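Local coordinates for protein transaminase (Bacillus megaterium, PDB 5G0A) that probably transfers amino groups between amines or amino acids and carbonyl compounds with pyridoxal-5'-phosphate as cofactor, as an S-selective omega-transaminase, at residues D104-E109 and F282-Y287; T120-V125 and G150-A155; E373-I378 and A464-E469. All coordinates share one frame; numbering follows the deposited sequence.

Contact 1 (D104-E109 and F282-Y287); sequences DILGDE and FGYQHY
Extended beyond CG (chi2 -178°), the chain of Glu-109 carries its carboxylate out to Tyr-284 and Gln-285, one on each oxygen. Tyr-284 comes to Glu-109 from the opposite direction, and its OH donates to Glu-109 OE1 at 2.5 Å on the syn side, with ring and carboxylate planes 60° apart. Gln-285 comes in at a slant: its NE2 reaches Glu-109 OE2 at 3.0 Å, nearly straight (170°), the acceptor lying in the amide plane while the donor stands above the carboxylate plane. The amide is fixed at its other end too, since the backbone N of Phe-282 donates to Gln-285 OE1 at 2.9 Å, and a water that bridges Ile-105 O and Asp-108 OD1 accepts from NE2. In this class-III aminotransferase, of fold type I, the contact joins the end of helix 92-105, where a type I beta turn runs from Leu-106 to Glu-109, to the loop between strands 265-269 and 293-296. Beside these polar groups, Leu-106 crosses the Phe-282 side chain at about a right angle, its CD2 3.8 Å from Phe-282 CD2. The same methyl lies 3.4 Å from Tyr-284 OH, while Ile-105 CG2 approaches Phe-282 CE2 at 4.0 Å.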
loop_
_atom_site.group_PDB
_atom_site.type_symbol
_atom_site.label_atom_id
_atom_site.label_comp_id
_atom_site.label_asym_id
_atom_site.label_seq_id
_atom_site.Cartn_x
_atom_site.Cartn_y
_atom_site.Cartn_z
ATOM N N ASP B 104 -15.187 -17.434 34.826
ATOM C CA ASP B 104 -16.483 -18.144 34.945
ATOM C C ASP B 104 -16.947 -18.882 33.684
ATOM O O ASP B 104 -17.697 -19.856 33.745
ATOM C CB ASP B 104 -17.582 -17.198 35.461
ATOM C CG ASP B 104 -17.189 -16.500 36.751
ATOM O OD1 ASP B 104 -16.348 -17.048 37.517
ATOM O OD2 ASP B 104 -17.720 -15.401 37.007
ATOM N N ILE B 105 -16.498 -18.409 32.525
ATOM C CA ILE B 105 -16.791 -19.057 31.268
ATOM C C ILE B 105 -15.611 -19.918 30.776
ATOM O O ILE B 105 -15.792 -21.096 30.417
ATOM C CB ILE B 105 -17.196 -17.985 30.220
ATOM C CG1 ILE B 105 -18.524 -17.331 30.672
ATOM C CG2 ILE B 105 -17.271 -18.601 28.825
ATOM C CD1 ILE B 105 -19.119 -16.286 29.735
ATOM N N LEU B 106 -14.414 -19.342 30.771
ATOM C CA LEU B 106 -13.221 -20.034 30.229
ATOM C C LEU B 106 -12.249 -20.521 31.314
ATOM O O LEU B 106 -11.047 -20.745 31.061
ATOM C CB LEU B 106 -12.494 -19.106 29.234
ATOM C CG LEU B 106 -13.252 -18.826 27.934
ATOM C CD1 LEU B 106 -12.458 -17.765 27.151
ATOM C CD2 LEU B 106 -13.459 -20.093 27.082
ATOM N N GLY B 107 -12.760 -20.705 32.530
ATOM C CA GLY B 107 -11.898 -21.151 33.638
ATOM C C GLY B 107 -11.273 -22.521 33.436
ATOM O O GLY B 107 -10.297 -22.858 34.105
ATOM N N ASP B 108 -11.841 -23.306 32.518
ATOM C CA ASP B 108 -11.307 -24.630 32.161
ATOM C C ASP B 108 -10.185 -24.600 31.123
ATOM O O ASP B 108 -9.663 -25.652 30.718
ATOM C CB ASP B 108 -12.417 -25.593 31.724
ATOM C CG ASP B 108 -13.152 -25.137 30.442
ATOM O OD1 ASP B 108 -13.176 -23.918 30.136
ATOM O OD2 ASP B 108 -13.739 -26.012 29.773
ATOM N N GLU B 109 -9.792 -23.399 30.711
ATOM C CA GLU B 109 -8.717 -23.274 29.708
ATOM C C GLU B 109 -7.658 -22.335 30.239
ATOM O O GLU B 109 -7.980 -21.359 30.930
ATOM C CB GLU B 109 -9.291 -22.776 28.367
ATOM C CG GLU B 109 -10.342 -23.703 27.783
ATOM C CD GLU B 109 -10.879 -23.258 26.427
ATOM O OE1 GLU B 109 -10.420 -22.208 25.899
ATOM O OE2 GLU B 109 -11.762 -23.962 25.888
ATOM N N PHE B 282 -17.921 -21.241 22.981
ATOM C CA PHE B 282 -17.312 -20.679 21.757
ATOM C C PHE B 282 -17.145 -21.719 20.665
ATOM O O PHE B 282 -16.960 -22.904 20.953
ATOM C CB PHE B 282 -15.958 -20.058 22.078
ATOM C CG PHE B 282 -16.053 -18.864 22.967
ATOM C CD1 PHE B 282 -16.435 -17.638 22.440
ATOM C CD2 PHE B 282 -15.793 -18.960 24.327
ATOM C CE1 PHE B 282 -16.530 -16.507 23.267
ATOM C CE2 PHE B 282 -15.877 -17.847 25.154
ATOM C CZ PHE B 282 -16.269 -16.626 24.630
ATOM N N GLY B 283 -17.223 -21.264 19.416
ATOM C CA GLY B 283 -17.121 -22.143 18.250
ATOM C C GLY B 283 -15.861 -22.985 18.235
ATOM O O GLY B 283 -15.923 -24.167 17.863
ATOM N N TYR B 284 -14.729 -22.407 18.631
ATOM C CA TYR B 284 -13.451 -23.153 18.584
ATOM C C TYR B 284 -13.464 -24.366 19.509
ATOM O O TYR B 284 -12.677 -25.293 19.326
ATOM C CB TYR B 284 -12.213 -22.269 18.886
ATOM C CG TYR B 284 -12.063 -21.834 20.336
ATOM C CD1 TYR B 284 -11.427 -22.664 21.273
ATOM C CD2 TYR B 284 -12.539 -20.590 20.764
ATOM C CE1 TYR B 284 -11.277 -22.272 22.586
ATOM C CE2 TYR B 284 -12.398 -20.180 22.091
ATOM C CZ TYR B 284 -11.784 -21.044 22.996
ATOM O OH TYR B 284 -11.626 -20.662 24.300
ATOM N N GLN B 285 -14.327 -24.333 20.520
ATOM C CA GLN B 285 -14.359 -25.410 21.534
ATOM C C GLN B 285 -14.844 -26.754 21.011
ATOM O O GLN B 285 -14.662 -27.790 21.675
ATOM C CB GLN B 285 -15.170 -24.986 22.761
ATOM C CG GLN B 285 -14.497 -23.838 23.494
ATOM C CD GLN B 285 -15.291 -23.336 24.680
ATOM O OE1 GLN B 285 -16.511 -23.136 24.605
ATOM N NE2 GLN B 285 -14.602 -23.130 25.780
ATOM N N HIS B 286 -15.464 -26.752 19.839
ATOM C CA HIS B 286 -15.774 -28.019 19.170
ATOM C C HIS B 286 -14.544 -28.788 18.709
ATOM O O HIS B 286 -14.655 -29.984 18.411
ATOM C CB HIS B 286 -16.703 -27.800 17.985
ATOM C CG HIS B 286 -18.069 -27.354 18.384
ATOM N ND1 HIS B 286 -19.066 -28.239 18.746
ATOM C CD2 HIS B 286 -18.596 -26.114 18.521
ATOM C CE1 HIS B 286 -20.158 -27.562 19.058
ATOM N NE2 HIS B 286 -19.896 -26.268 18.942
ATOM N N TYR B 287 -13.381 -28.119 18.667
ATOM C CA TYR B 287 -12.197 -28.670 17.974
ATOM C C TYR B 287 -11.003 -29.066 18.848
ATOM O O TYR B 287 -9.944 -29.438 18.326
ATOM C CB TYR B 287 -11.775 -27.717 16.822
ATOM C CG TYR B 287 -12.918 -27.505 15.872
ATOM C CD1 TYR B 287 -13.234 -28.477 14.921
ATOM C CD2 TYR B 287 -13.762 -26.382 15.987
ATOM C CE1 TYR B 287 -14.317 -28.326 14.080
ATOM C CE2 TYR B 287 -14.847 -26.229 15.150
ATOM C CZ TYR B 287 -15.112 -27.205 14.204
ATOM O OH TYR B 287 -16.178 -27.072 13.374
HETATM O O HOH W 1 -15.193 -23.046 28.658
#

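Contact 2 (T120-V125 and G150-A155); sequences TGSEAV and GWTGGA. With PLP (pyridoxal-5'-phosphate), chain K.
Ser-122 OG is gripped from two directions: it donates to the cofactor phosphate at PLP O2P, 2.7 Å away, and accepts the backbone N-H of Trp-151 at 3.0 Å. This is the phosphate-binding cup of a fold-type I PLP enzyme, set at the N-terminus of helix 121-136. There the N-H groups of Gly-121 and Ser-122 add bonds to O1P and O2P, and the helix end would probably favour the negative charge. With chi1 at -69°, OG stands beside the Ser-122 backbone N, and both face O2P. Without the hydroxyl, as with an alanine here, O2P would probably lose one of its donors and the Trp-151 N-H its acceptor. Gly-150 passes so close, its CA 3.2 Å from Ser-122 OG, that a CB there would clash with the hydroxyl. The Trp-151 indole presents its edge to O2P. Thr-152 OG1 packs against Ser-122 CB but bonds to Glu-126, and the cofactor is also hydrogen-bonded to Thr-330 OG1 of the second subunit. Farther along the helix, Val-125 CG1 meets Ala-155 CB at 3.8 Å. At the helix start Thr-120 is the N-cap: its OG1, which also bonds Glu-123 of the second subunit, accepts from Glu-123 N of its own chain at 3.0 Å, with an N-H...O angle of 163°.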
loop_
_atom_site.group_PDB
_atom_site.type_symbol
_atom_site.label_atom_id
_atom_site.label_comp_id
_atom_site.label_asym_id
_atom_site.label_seq_id
_atom_site.Cartn_x
_atom_site.Cartn_y
_atom_site.Cartn_z
ATOM N N THR B 120 -17.999 -2.609 19.065
ATOM C CA THR B 120 -18.514 -3.399 17.959
ATOM C C THR B 120 -17.586 -4.574 17.611
ATOM O O THR B 120 -16.431 -4.596 18.031
ATOM C CB THR B 120 -18.724 -2.555 16.671
ATOM O OG1 THR B 120 -17.454 -2.157 16.118
ATOM C CG2 THR B 120 -19.567 -1.263 16.933
ATOM N N GLY B 121 -18.106 -5.528 16.830
ATOM C CA GLY B 121 -17.304 -6.672 16.404
ATOM C C GLY B 121 -16.171 -6.223 15.488
ATOM O O GLY B 121 -15.056 -6.735 15.592
ATOM N N SER B 122 -16.453 -5.256 14.602
ATOM C CA SER B 122 -15.410 -4.753 13.702
ATOM C C SER B 122 -14.309 -4.083 14.504
ATOM O O SER B 122 -13.141 -4.283 14.219
ATOM C CB SER B 122 -15.957 -3.759 12.674
ATOM O OG SER B 122 -16.792 -4.431 11.750
ATOM N N GLU B 123 -14.689 -3.283 15.500
ATOM C CA GLU B 123 -13.681 -2.688 16.403
ATOM C C GLU B 123 -12.866 -3.752 17.141
ATOM O O GLU B 123 -11.666 -3.576 17.353
ATOM C CB GLU B 123 -14.318 -1.717 17.391
ATOM C CG GLU B 123 -14.693 -0.377 16.722
ATOM C CD GLU B 123 -15.123 0.682 17.722
ATOM O OE1 GLU B 123 -15.428 0.326 18.884
ATOM O OE2 GLU B 123 -15.116 1.877 17.347
ATOM N N ALA B 124 -13.511 -4.846 17.531
ATOM C CA ALA B 124 -12.776 -5.946 18.179
ATOM C C ALA B 124 -11.746 -6.560 17.231
ATOM O O ALA B 124 -10.613 -6.884 17.652
ATOM C CB ALA B 124 -13.735 -7.036 18.665
ATOM N N VAL B 125 -12.141 -6.783 15.983
ATOM C CA VAL B 125 -11.206 -7.322 14.959
ATOM C C VAL B 125 -10.061 -6.320 14.691
ATOM O O VAL B 125 -8.902 -6.706 14.616
ATOM C CB VAL B 125 -11.964 -7.694 13.672
ATOM C CG1 VAL B 125 -11.006 -8.045 12.516
ATOM C CG2 VAL B 125 -12.892 -8.904 13.942
ATOM N N GLY B 150 -15.808 -8.173 9.355
ATOM C CA GLY B 150 -16.222 -6.798 9.682
ATOM C C GLY B 150 -16.007 -5.847 8.522
ATOM O O GLY B 150 -15.571 -6.262 7.449
ATOM N N TRP B 151 -16.279 -4.556 8.749
ATOM C CA TRP B 151 -16.413 -3.618 7.631
ATOM C C TRP B 151 -15.505 -2.387 7.684
ATOM O O TRP B 151 -15.362 -1.692 6.669
ATOM C CB TRP B 151 -17.875 -3.146 7.501
ATOM C CG TRP B 151 -18.294 -2.313 8.675
ATOM C CD1 TRP B 151 -18.802 -2.770 9.856
ATOM C CD2 TRP B 151 -18.178 -0.886 8.806
ATOM N NE1 TRP B 151 -19.012 -1.712 10.719
ATOM C CE2 TRP B 151 -18.649 -0.547 10.096
ATOM C CE3 TRP B 151 -17.734 0.142 7.950
ATOM C CZ2 TRP B 151 -18.705 0.788 10.561
ATOM C CZ3 TRP B 151 -17.756 1.470 8.423
ATOM C CH2 TRP B 151 -18.252 1.776 9.717
ATOM N N THR B 152 -14.957 -2.084 8.865
ATOM C CA THR B 152 -14.070 -0.938 9.042
ATOM C C THR B 152 -12.746 -1.245 8.314
ATOM O O THR B 152 -12.479 -2.409 7.957
ATOM C CB THR B 152 -13.841 -0.625 10.549
ATOM O OG1 THR B 152 -13.516 -1.846 11.222
ATOM C CG2 THR B 152 -15.116 -0.047 11.221
ATOM N N GLY B 153 -11.952 -0.215 8.040
ATOM C CA GLY B 153 -10.801 -0.329 7.128
ATOM C C GLY B 153 -9.876 -1.502 7.372
ATOM O O GLY B 153 -9.557 -2.227 6.434
ATOM N N GLY B 154 -9.475 -1.724 8.629
ATOM C CA GLY B 154 -8.599 -2.858 8.953
ATOM C C GLY B 154 -9.297 -4.220 8.889
ATOM O O GLY B 154 -8.803 -5.164 8.270
ATOM N N ALA B 155 -10.469 -4.330 9.518
ATOM C CA ALA B 155 -11.266 -5.547 9.460
ATOM C C ALA B 155 -11.657 -5.919 8.012
ATOM O O ALA B 155 -11.719 -7.081 7.640
ATOM C CB ALA B 155 -12.516 -5.397 10.320
HETATM N N1 PLP K . -16.729 -10.922 12.470
HETATM C C2 PLP K . -17.699 -11.831 12.212
HETATM C C2A PLP K . -17.341 -13.292 12.057
HETATM C C3 PLP K . -19.117 -11.403 12.164
HETATM O O3 PLP K . -20.117 -12.271 11.955
HETATM C C4 PLP K . -19.430 -9.978 12.353
HETATM C C4A PLP K . -20.884 -9.503 12.352
HETATM C C5 PLP K . -18.265 -9.089 12.579
HETATM C C6 PLP K . -16.979 -9.608 12.599
HETATM C C5A PLP K . -18.421 -7.583 12.725
HETATM O O4P PLP K . -19.214 -7.196 13.828
HETATM P P PLP K . -19.929 -5.746 13.757
HETATM O O1P PLP K . -20.474 -5.657 15.157
HETATM O O2P PLP K . -18.897 -4.684 13.417
HETATM O O3P PLP K . -20.993 -5.870 12.700
#

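Contact 3 (E373-I378 and A464-E469); sequences EKHKSI and ALDYLE
Glu-469 draws hydrogen bonds from both His-375 and Ser-377. His-375 ND1 donates to Glu-469 OE2 at 2.6 Å, the side chains crossing at about a right angle with ring and carboxylate planes 40° apart; the imidazole N-H comes from above the carboxylate plane. Ser-377 OG donates to the other oxygen, Glu-469 OE1, at 3.1 Å, also from above that plane, and the Ser-377 backbone N adds a weak bond to OE1. With CG of Glu-469 held between its backbone N and carbonyl carbon (chi1 60°) and the chain extended beyond it, the carboxylate reaches both partners.

Further carboxylates approach the ring. Asp-466 OD1 lies at its edge, 3.2 Å from His-375 CE1, a close approach to a ring carbon and not a hydrogen bond, and His-375 NE2 bonds to Asp-462, which also forms a salt bridge with Lys-374. So much negative charge would probably favour a protonated imidazole.

Apolar contacts flank it. Leu-465 CB sits over one ring face in a CH-pi contact, 3.6 Å from the centroid of the His-375 ring, while Lys-374 CG lies over the opposite face. Leu-465 CD1 meets Ile-378 CD1 at 3.6 Å, the two side chains crossing at about a right angle, and Leu-468 CD2 touches Ser-377 CB at 3.8 Å.

The arrangement is a histidine-carboxylate hydrogen bond that joins the end of helix 451-468 to the type I beta turn of His-375 to Ile-378, which leads from helix 353-374 into strand 378-384.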
loop_
_atom_site.group_PDB
_atom_site.type_symbol
_atom_site.label_atom_id
_atom_site.label_comp_id
_atom_site.label_asym_id
_atom_site.label_seq_id
_atom_site.Cartn_x
_atom_site.Cartn_y
_atom_site.Cartn_z
ATOM N N GLU B 373 -35.384 -35.630 3.665
ATOM C CA GLU B 373 -35.971 -36.873 3.148
ATOM C C GLU B 373 -37.200 -36.584 2.281
ATOM O O GLU B 373 -37.570 -37.392 1.431
ATOM C CB GLU B 373 -36.310 -37.821 4.305
ATOM C CG GLU B 373 -35.084 -38.512 4.899
ATOM C CD GLU B 373 -35.239 -38.908 6.362
ATOM O OE1 GLU B 373 -36.245 -38.535 6.998
ATOM O OE2 GLU B 373 -34.336 -39.598 6.887
ATOM N N LYS B 374 -37.802 -35.414 2.492
ATOM C CA LYS B 374 -39.008 -34.997 1.776
ATOM C C LYS B 374 -38.723 -33.973 0.663
ATOM O O LYS B 374 -39.547 -33.797 -0.244
ATOM C CB LYS B 374 -40.056 -34.483 2.785
ATOM C CG LYS B 374 -41.025 -33.422 2.276
ATOM C CD LYS B 374 -42.365 -33.463 3.001
ATOM C CE LYS B 374 -42.275 -32.980 4.439
ATOM N NZ LYS B 374 -43.602 -33.014 5.116
ATOM N N HIS B 375 -37.555 -33.325 0.723
ATOM C CA HIS B 375 -37.201 -32.262 -0.218
ATOM C C HIS B 375 -35.836 -32.444 -0.861
ATOM O O HIS B 375 -34.809 -32.216 -0.221
ATOM C CB HIS B 375 -37.222 -30.895 0.479
ATOM C CG HIS B 375 -38.583 -30.444 0.888
ATOM N ND1 HIS B 375 -39.526 -30.022 -0.022
ATOM C CD2 HIS B 375 -39.154 -30.328 2.108
ATOM C CE1 HIS B 375 -40.625 -29.671 0.620
ATOM N NE2 HIS B 375 -40.427 -29.852 1.914
ATOM N N LYS B 376 -35.836 -32.797 -2.145
ATOM C CA LYS B 376 -34.599 -33.061 -2.881
ATOM C C LYS B 376 -33.830 -31.774 -3.206
ATOM O O LYS B 376 -32.682 -31.830 -3.656
ATOM C CB LYS B 376 -34.888 -33.896 -4.139
ATOM C CG LYS B 376 -35.522 -35.246 -3.813
ATOM C CD LYS B 376 -35.792 -36.106 -5.039
ATOM C CE LYS B 376 -36.453 -37.409 -4.609
ATOM N NZ LYS B 376 -36.556 -38.421 -5.700
ATOM N N SER B 377 -34.461 -30.624 -2.957
ATOM C CA SER B 377 -33.798 -29.319 -3.061
ATOM C C SER B 377 -32.801 -29.082 -1.922
ATOM O O SER B 377 -31.981 -28.160 -1.996
ATOM C CB SER B 377 -34.823 -28.182 -3.091
ATOM O OG SER B 377 -35.541 -28.113 -1.867
ATOM N N ILE B 378 -32.884 -29.893 -0.870
ATOM C CA ILE B 378 -31.855 -29.895 0.174
ATOM C C ILE B 378 -30.763 -30.881 -0.232
ATOM O O ILE B 378 -30.973 -32.096 -0.193
ATOM C CB ILE B 378 -32.419 -30.241 1.578
ATOM C CG1 ILE B 378 -33.473 -29.208 2.007
ATOM C CG2 ILE B 378 -31.298 -30.307 2.612
ATOM C CD1 ILE B 378 -34.338 -29.640 3.177
ATOM N N ALA B 464 -42.053 -23.440 1.821
ATOM C CA ALA B 464 -41.162 -22.706 0.919
ATOM C C ALA B 464 -40.483 -23.618 -0.107
ATOM O O ALA B 464 -40.416 -23.292 -1.299
ATOM C CB ALA B 464 -40.109 -21.941 1.723
ATOM N N LEU B 465 -39.969 -24.747 0.373
ATOM C CA LEU B 465 -39.251 -25.699 -0.470
ATOM C C LEU B 465 -40.185 -26.430 -1.441
ATOM O O LEU B 465 -39.771 -26.793 -2.541
ATOM C CB LEU B 465 -38.459 -26.689 0.391
ATOM C CG LEU B 465 -37.272 -26.106 1.178
ATOM C CD1 LEU B 465 -36.675 -27.149 2.102
ATOM C CD2 LEU B 465 -36.194 -25.527 0.267
ATOM N N ASP B 466 -41.439 -26.634 -1.036
ATOM C CA ASP B 466 -42.465 -27.146 -1.949
ATOM C C ASP B 466 -42.530 -26.270 -3.195
ATOM O O ASP B 466 -42.499 -26.771 -4.315
ATOM C CB ASP B 466 -43.843 -27.175 -1.276
ATOM C CG ASP B 466 -44.114 -28.465 -0.518
ATOM O OD1 ASP B 466 -43.454 -29.497 -0.783
ATOM O OD2 ASP B 466 -45.018 -28.444 0.344
ATOM N N TYR B 467 -42.604 -24.956 -2.981
ATOM C CA TYR B 467 -42.719 -23.978 -4.053
ATOM C C TYR B 467 -41.440 -23.889 -4.887
ATOM O O TYR B 467 -41.502 -23.714 -6.100
ATOM C CB TYR B 467 -43.086 -22.605 -3.474
ATOM C CG TYR B 467 -43.148 -21.478 -4.486
ATOM C CD1 TYR B 467 -44.323 -21.212 -5.197
ATOM C CD2 TYR B 467 -42.035 -20.672 -4.727
ATOM C CE1 TYR B 467 -44.382 -20.176 -6.123
ATOM C CE2 TYR B 467 -42.082 -19.635 -5.649
ATOM C CZ TYR B 467 -43.254 -19.391 -6.345
ATOM O OH TYR B 467 -43.299 -18.360 -7.262
ATOM N N LEU B 468 -40.285 -24.001 -4.232
ATOM C CA LEU B 468 -39.005 -23.977 -4.937
ATOM C C LEU B 468 -38.871 -25.118 -5.955
ATOM O O LEU B 468 -38.393 -24.900 -7.067
ATOM C CB LEU B 468 -37.832 -24.018 -3.956
ATOM C CG LEU B 468 -36.454 -23.773 -4.580
ATOM C CD1 LEU B 468 -36.174 -22.282 -4.740
ATOM C CD2 LEU B 468 -35.374 -24.432 -3.737
ATOM N N GLU B 469 -39.298 -26.318 -5.569
ATOM C CA GLU B 469 -39.159 -27.503 -6.427
ATOM C C GLU B 469 -40.406 -27.783 -7.270
ATOM O O GLU B 469 -40.488 -28.799 -7.972
ATOM C CB GLU B 469 -38.723 -28.734 -5.616
ATOM C CG GLU B 469 -39.663 -29.154 -4.498
ATOM C CD GLU B 469 -38.957 -29.922 -3.395
ATOM O OE1 GLU B 469 -37.710 -29.860 -3.310
ATOM O OE2 GLU B 469 -39.654 -30.591 -2.602
#

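The three contacts illustrate how one class-III aminotransferase chain ties distant parts of its sequence together. Along the chain, contact 2 falls between the two halves of contact 1, and contact 3 follows both. Contacts 1 and 2 have centres 23 Å apart and belong to the region of the seven-stranded mixed sheet: helix 92-105 precedes its edge strand 112-118, helix 121-136 follows that strand, and the 282-287 loop leads to strand 293-296. Contact 3, with its centre 37 Å from each of the others, joins helices 353-374 and 451-468 toward the C-terminus. Of the three, only contact 2 touches the cofactor, near the second subunit; contacts 1 and 3 are structural packing.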